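Local coordinates for iron binding protein FbpA (Mannheimia haemolytica, PDB 1Q35) that binds ferric iron and, as a periplasmic solute-binding protein, probably hands it on for uptake into the cell, at residues R101-Y106 with I194-Y199; T227-S232 with G285-D290. All blocks are in the same frame, centred on the assembly; numbering follows the deposited sequence. Where two conformers were deposited one is given.

Contact 1: R101-Y106 with I194-Y199. With FMT (formic acid), chain C.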
loop_
_atom_site.group_PDB
_atom_site.type_symbol
_atom_site.label_atom_id
_atom_site.label_comp_id
_atom_site.label_asym_id
_atom_site.label_seq_id
_atom_site.Cartn_x
_atom_site.Cartn_y
_atom_site.Cartn_z
ATOM N N ARG A 101 0.417 -6.058 0.782
ATOM C CA ARG A 101 0.461 -5.847 -0.654
ATOM C C ARG A 101 1.924 -5.747 -1.043
ATOM O O ARG A 101 2.764 -5.341 -0.235
ATOM C CB ARG A 101 -0.309 -4.584 -1.056
ATOM C CG ARG A 101 0.073 -3.326 -0.306
ATOM C CD ARG A 101 -0.795 -3.024 0.916
ATOM N NE ARG A 101 -2.199 -2.790 0.592
ATOM C CZ ARG A 101 -2.724 -1.647 0.117
ATOM N NH1 ARG A 101 -4.019 -1.594 -0.118
ATOM N NH2 ARG A 101 -1.998 -0.567 -0.124
ATOM N N ALA A 102 2.230 -6.141 -2.269
ATOM C CA ALA A 102 3.582 -6.051 -2.793
ATOM C C ALA A 102 3.669 -4.894 -3.779
ATOM O O ALA A 102 2.751 -4.685 -4.584
ATOM C CB ALA A 102 3.965 -7.347 -3.489
ATOM N N ARG A 103 4.765 -4.142 -3.741
ATOM C CA ARG A 103 5.013 -3.149 -4.778
ATOM C C ARG A 103 5.898 -3.820 -5.820
ATOM O O ARG A 103 7.079 -4.072 -5.594
ATOM C CB ARG A 103 5.618 -1.863 -4.210
ATOM C CG ARG A 103 5.532 -0.684 -5.161
ATOM C CD ARG A 103 5.359 0.661 -4.454
ATOM N NE ARG A 103 5.098 1.747 -5.401
ATOM C CZ ARG A 103 3.928 1.967 -6.002
ATOM N NH1 ARG A 103 3.805 2.956 -6.872
ATOM N NH2 ARG A 103 2.880 1.204 -5.752
ATOM N N VAL A 104 5.276 -4.172 -6.938
ATOM C CA VAL A 104 5.869 -5.036 -7.947
ATOM C C VAL A 104 6.356 -4.249 -9.160
ATOM O O VAL A 104 6.173 -3.035 -9.240
ATOM C CB VAL A 104 4.854 -6.121 -8.381
ATOM C CG1 VAL A 104 4.423 -6.948 -7.173
ATOM C CG2 VAL A 104 3.635 -5.519 -9.070
ATOM N N ILE A 105 6.994 -4.962 -10.082
ATOM C CA ILE A 105 7.379 -4.411 -11.372
ATOM C C ILE A 105 6.536 -5.085 -12.442
ATOM O O ILE A 105 6.573 -6.305 -12.597
ATOM C CB ILE A 105 8.880 -4.616 -11.660
ATOM C CG1 ILE A 105 9.722 -3.928 -10.583
ATOM C CG2 ILE A 105 9.226 -4.077 -13.053
ATOM C CD1 ILE A 105 11.200 -4.193 -10.684
ATOM N N TYR A 106 5.740 -4.286 -13.145
ATOM C CA TYR A 106 4.989 -4.761 -14.304
ATOM C C TYR A 106 5.837 -4.594 -15.550
ATOM O O TYR A 106 6.533 -3.595 -15.692
ATOM C CB TYR A 106 3.681 -3.978 -14.439
ATOM C CG TYR A 106 2.738 -4.224 -13.287
ATOM C CD1 TYR A 106 2.471 -3.241 -12.336
ATOM C CD2 TYR A 106 2.132 -5.455 -13.132
ATOM C CE1 TYR A 106 1.611 -3.490 -11.273
ATOM C CE2 TYR A 106 1.279 -5.713 -12.067
ATOM C CZ TYR A 106 1.020 -4.733 -11.145
ATOM O OH TYR A 106 0.168 -5.034 -10.107
ATOM N N ILE A 194 6.289 0.477 -11.948
ATOM C CA ILE A 194 6.200 0.081 -10.547
ATOM C C ILE A 194 4.758 0.300 -10.113
ATOM O O ILE A 194 4.167 1.325 -10.427
ATOM C CB ILE A 194 7.168 0.916 -9.692
ATOM C CG1 ILE A 194 8.616 0.658 -10.113
ATOM C CG2 ILE A 194 6.971 0.586 -8.220
ATOM C CD1 ILE A 194 9.625 1.573 -9.439
ATOM N N GLY A 195 4.181 -0.662 -9.404
ATOM C CA GLY A 195 2.829 -0.511 -8.898
ATOM C C GLY A 195 2.480 -1.599 -7.904
ATOM O O GLY A 195 3.205 -2.579 -7.787
ATOM N N ASN A 196 1.366 -1.447 -7.200
ATOM C CA ASN A 196 0.981 -2.437 -6.204
ATOM C C ASN A 196 0.315 -3.647 -6.861
ATOM O O ASN A 196 -0.407 -3.531 -7.863
ATOM C CB ASN A 196 0.062 -1.831 -5.138
ATOM C CG ASN A 196 0.803 -0.942 -4.155
ATOM O OD1 ASN A 196 2.028 -0.984 -4.055
ATOM N ND2 ASN A 196 0.050 -0.137 -3.417
ATOM N N SER A 197 0.555 -4.808 -6.267
ATOM C CA SER A 197 0.160 -6.099 -6.810
ATOM C C SER A 197 -1.345 -6.249 -7.004
ATOM O O SER A 197 -1.801 -6.736 -8.031
ATOM C CB SER A 197 0.664 -7.209 -5.885
ATOM O OG SER A 197 0.245 -6.994 -4.538
ATOM N N TYR A 198 -2.118 -5.841 -6.009
ATOM C CA TYR A 198 -3.563 -6.072 -6.028
ATOM C C TYR A 198 -4.235 -5.379 -7.214
ATOM O O TYR A 198 -5.256 -5.847 -7.705
ATOM C CB TYR A 198 -4.228 -5.672 -4.692
ATOM C CG TYR A 198 -3.955 -4.255 -4.265
ATOM C CD1 TYR A 198 -2.826 -3.952 -3.510
ATOM C CD2 TYR A 198 -4.790 -3.211 -4.636
ATOM C CE1 TYR A 198 -2.539 -2.667 -3.137
ATOM C CE2 TYR A 198 -4.513 -1.905 -4.258
ATOM C CZ TYR A 198 -3.372 -1.645 -3.511
ATOM O OH TYR A 198 -3.033 -0.367 -3.136
ATOM N N TYR A 199 -3.654 -4.288 -7.695
ATOM C CA TYR A 199 -4.213 -3.603 -8.859
ATOM C C TYR A 199 -4.254 -4.485 -10.111
ATOM O O TYR A 199 -5.115 -4.293 -10.960
ATOM C CB TYR A 199 -3.455 -2.301 -9.162
ATOM C CG TYR A 199 -3.730 -1.196 -8.166
ATOM C CD1 TYR A 199 -2.694 -0.597 -7.456
ATOM C CD2 TYR A 199 -5.023 -0.745 -7.934
ATOM C CE1 TYR A 199 -2.940 0.413 -6.537
ATOM C CE2 TYR A 199 -5.276 0.263 -7.013
ATOM C CZ TYR A 199 -4.227 0.839 -6.327
ATOM O OH TYR A 199 -4.456 1.842 -5.412
HETATM C C FMT C . -5.852 1.418 -1.986
HETATM O O1 FMT C . -6.978 1.677 -1.341
HETATM O O2 FMT C . -5.301 0.346 -1.814
#
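Arg103 and Asn196 face each other as a non-hydrogen-bonded pair where strands 101-106 and 194-196 run antiparallel in the mixed sheet of this periplasmic-binding-protein fold. The tight part is the backbone. Val104 and Gly195 form the hydrogen-bonded pair, with Val104 N 2.7 Å from Gly195 O and the return bond from Gly195 N to Val104 O. Past the strand end the chain turns, yet Ser197 keeps hold of Ala102 twice: its N donates to Ala102 O, and its OG accepts from Ala102 N at 3.1 Å.

The Tyr106 ring packs against the Gly195 backbone, CE1 3.9 Å from Gly195 O. One ring face rests on Val104 CG2, and OH donates to Asn196 O at 2.8 Å, reaching it from above the carbonyl plane. On the other side, Arg103 slides past Ile194 CG2 and gives Asn196 OD1 a weak bond through NH2; its stronger partner is Asp178, in a salt bridge.

The looser end opens on the iron site, which is empty of metal here. Tyr198, Tyr199 and nearby Tyr142, iron ligands in another structure of this protein, surround a formic acid probably left by crystallisation. Arg101 bends at chi2 and chi3, which places Tyr198 CE1 3.4 Å above the centre of its guanidinium, the planes 34° apart. Asn196 ND2 donates to Tyr198 OH at 3.1 Å, helping to fix the phenol. Tyr198 OH bonds weakly to formic acid O2; Arg101 NH1, salt-bridged to Glu268, reaches that oxygen at 2.9 Å, 155° at the hydrogen.

Contact 2: T227-S232 with G285-D290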
loop_
_atom_site.group_PDB
_atom_site.type_symbol
_atom_site.label_atom_id
_atom_site.label_comp_id
_atom_site.label_asym_id
_atom_site.label_seq_id
_atom_site.Cartn_x
_atom_site.Cartn_y
_atom_site.Cartn_z
ATOM N N THR A 227 11.047 -8.661 -2.489
ATOM C CA THR A 227 9.943 -7.803 -2.878
ATOM C C THR A 227 9.488 -6.961 -1.694
ATOM O O THR A 227 9.280 -7.473 -0.596
ATOM C CB THR A 227 8.784 -8.671 -3.389
ATOM O OG1 THR A 227 9.120 -9.240 -4.663
ATOM C CG2 THR A 227 7.530 -7.850 -3.642
ATOM N N HIS A 228 9.339 -5.665 -1.933
ATOM C CA HIS A 228 8.812 -4.728 -0.954
ATOM C C HIS A 228 7.351 -5.013 -0.650
ATOM O O HIS A 228 6.520 -5.105 -1.553
ATOM C CB HIS A 228 8.966 -3.301 -1.491
ATOM C CG HIS A 228 8.327 -2.238 -0.650
ATOM N ND1 HIS A 228 8.883 -1.766 0.521
ATOM C CD2 HIS A 228 7.186 -1.531 -0.835
ATOM C CE1 HIS A 228 8.107 -0.818 1.022
ATOM N NE2 HIS A 228 7.073 -0.653 0.217
ATOM N N LYS A 229 7.063 -5.165 0.639
ATOM C CA LYS A 229 5.712 -5.299 1.160
ATOM C C LYS A 229 5.329 -4.089 1.993
ATOM O O LYS A 229 6.147 -3.515 2.710
ATOM C CB LYS A 229 5.607 -6.534 2.055
ATOM C CG LYS A 229 5.948 -7.840 1.388
ATOM C CD LYS A 229 4.982 -8.202 0.300
ATOM C CE LYS A 229 3.566 -8.448 0.794
ATOM N NZ LYS A 229 3.509 -9.499 1.837
ATOM N N ASN A 230 4.062 -3.722 1.910
ATOM C CA ASN A 230 3.487 -2.679 2.751
ATOM C C ASN A 230 2.086 -3.165 3.174
ATOM O O ASN A 230 1.645 -4.232 2.746
ATOM C CB ASN A 230 3.477 -1.360 1.956
ATOM C CG ASN A 230 3.380 -0.103 2.828
ATOM O OD1 ASN A 230 2.981 -0.148 3.997
ATOM N ND2 ASN A 230 3.731 1.038 2.235
ATOM N N ILE A 231 1.407 -2.417 4.033
ATOM C CA ILE A 231 0.138 -2.861 4.604
ATOM C C ILE A 231 -0.985 -1.873 4.396
ATOM O O ILE A 231 -0.761 -0.661 4.364
ATOM C CB ILE A 231 0.262 -3.096 6.138
ATOM C CG1 ILE A 231 0.871 -1.884 6.865
ATOM C CG2 ILE A 231 1.055 -4.351 6.424
ATOM C CD1 ILE A 231 0.430 -1.770 8.317
ATOM N N SER A 232 -2.203 -2.391 4.268
ATOM C CA SER A 232 -3.369 -1.599 4.630
ATOM C C SER A 232 -3.579 -1.859 6.112
ATOM O O SER A 232 -3.250 -2.924 6.618
ATOM C CB SER A 232 -4.616 -1.946 3.809
ATOM O OG SER A 232 -5.343 -3.037 4.347
ATOM N N GLY A 285 1.882 -17.170 -8.004
ATOM C CA GLY A 285 2.892 -17.847 -7.213
ATOM C C GLY A 285 3.266 -17.014 -6.002
ATOM O O GLY A 285 2.815 -15.875 -5.849
ATOM N N THR A 286 4.088 -17.583 -5.130
ATOM C CA THR A 286 4.619 -16.833 -3.996
ATOM C C THR A 286 5.952 -16.171 -4.370
ATOM O O THR A 286 6.401 -16.239 -5.517
ATOM C CB THR A 286 4.697 -17.708 -2.724
ATOM O OG1 THR A 286 4.803 -16.860 -1.570
ATOM C CG2 THR A 286 5.937 -18.579 -2.691
ATOM N N PHE A 287 6.561 -15.492 -3.406
ATOM C CA PHE A 287 7.803 -14.773 -3.647
ATOM C C PHE A 287 8.504 -14.524 -2.322
ATOM O O PHE A 287 7.918 -14.685 -1.259
ATOM C CB PHE A 287 7.527 -13.452 -4.375
ATOM C CG PHE A 287 6.557 -12.572 -3.667
ATOM C CD1 PHE A 287 5.198 -12.668 -3.917
ATOM C CD2 PHE A 287 6.999 -11.655 -2.741
ATOM C CE1 PHE A 287 4.304 -11.853 -3.254
ATOM C CE2 PHE A 287 6.113 -10.840 -2.078
ATOM C CZ PHE A 287 4.759 -10.937 -2.327
ATOM N N LYS A 288 9.773 -14.147 -2.402
ATOM C CA LYS A 288 10.558 -13.806 -1.228
ATOM C C LYS A 288 10.291 -12.353 -0.846
ATOM O O LYS A 288 10.650 -11.431 -1.585
ATOM C CB LYS A 288 12.040 -14.017 -1.533
ATOM C CG LYS A 288 12.989 -13.759 -0.373
ATOM C CD LYS A 288 14.457 -13.897 -0.803
ATOM C CE LYS A 288 14.953 -12.724 -1.659
ATOM N NZ LYS A 288 16.362 -12.921 -2.127
ATOM N N SER A 289 9.640 -12.146 0.288
ATOM C CA SER A 289 9.411 -10.804 0.808
ATOM C C SER A 289 10.675 -10.241 1.447
ATOM O O SER A 289 11.493 -10.972 2.001
ATOM C CB SER A 289 8.282 -10.807 1.844
ATOM O OG SER A 289 7.017 -11.040 1.250
ATOM N N ASP A 290 10.813 -8.924 1.389
ATOM C CA ASP A 290 11.801 -8.220 2.192
ATOM C C ASP A 290 11.520 -8.546 3.656
ATOM O O ASP A 290 10.374 -8.506 4.086
ATOM C CB ASP A 290 11.670 -6.714 1.933
ATOM C CG ASP A 290 12.853 -5.922 2.419
ATOM O OD1 ASP A 290 12.999 -4.757 1.956
ATOM O OD2 ASP A 290 13.671 -6.356 3.246
HETATM O O HOH W 1 10.654 -3.374 1.740
#
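Thr227 and Ser289 lie side by side, CA atoms 4.8 Å apart, where Thr227, next to strand 228-236, meets the irregular loop 285-290. Two backbone hydrogen bonds make this a single bridge. Thr227 N donates to Lys288 O at 2.9 Å, and Asp290 N returns a bond of the same length to Thr227 O. One threonine therefore uses both its N-H and its C=O on the loop. No further backbone bond joins the two segments, although Lys229 still packs its side chain on the loop.

The nonpolar packing gathers round Phe287. Its CG sits between the backbone N and the carbonyl carbon (chi1 56°), a rotation that carries the ring in towards the strand. Thr227 crosses it at about a right angle, CB coming to 3.5 Å from Phe287 CD2 while CG2 meets CE2. Lys229 approaches at the ring edge, its CD 3.7 Å from Phe287 CE2. The same lysine methylenes pass Ser289, with CG 3.4 Å from Ser289 OG; the chain is bent at chi2, chi3 and chi4, and its ammonium bonds to Thr100 on the neighbouring strand. Phe220 stacks on the Phe287 ring from outside the two segments.

One water-mediated link joins side chains that do not touch: the water lies 2.7 Å from His228 ND1 and donates to Asp290 OD1. That carboxylate oxygen is also bonded to His153, so the loop is tied to helix 141-168 as well. A loop joined by one bridge to the residue beside a sheet strand is peripheral packing on the core sheet of a periplasmic-binding-protein fold.

From the N terminus, the chain runs through strands 3-8, 29-34 and 54-57 and their helices before strand 96-108 opens contact 1. After 87 intervening residues, including helices 141-168 and 178-187, it returns along strand 192-196 and closes that loop at 194-199. Contact 2 opens later, at 227-232, and closes at 285-290 after 52 further residues, so the two loops follow in series and neither nests nor crosses. They meet in one sheet: strands 96-108 and 228-236 are antiparallel neighbours, with probable hydrogen bonds from Arg101 N to Asn230 O and from Arg103 N to His228 O. Strand 96-108 thus links the segment bearing Tyr198 and Tyr199 to strand 228-236, beside which loop 285-290 is bridged at Thr227.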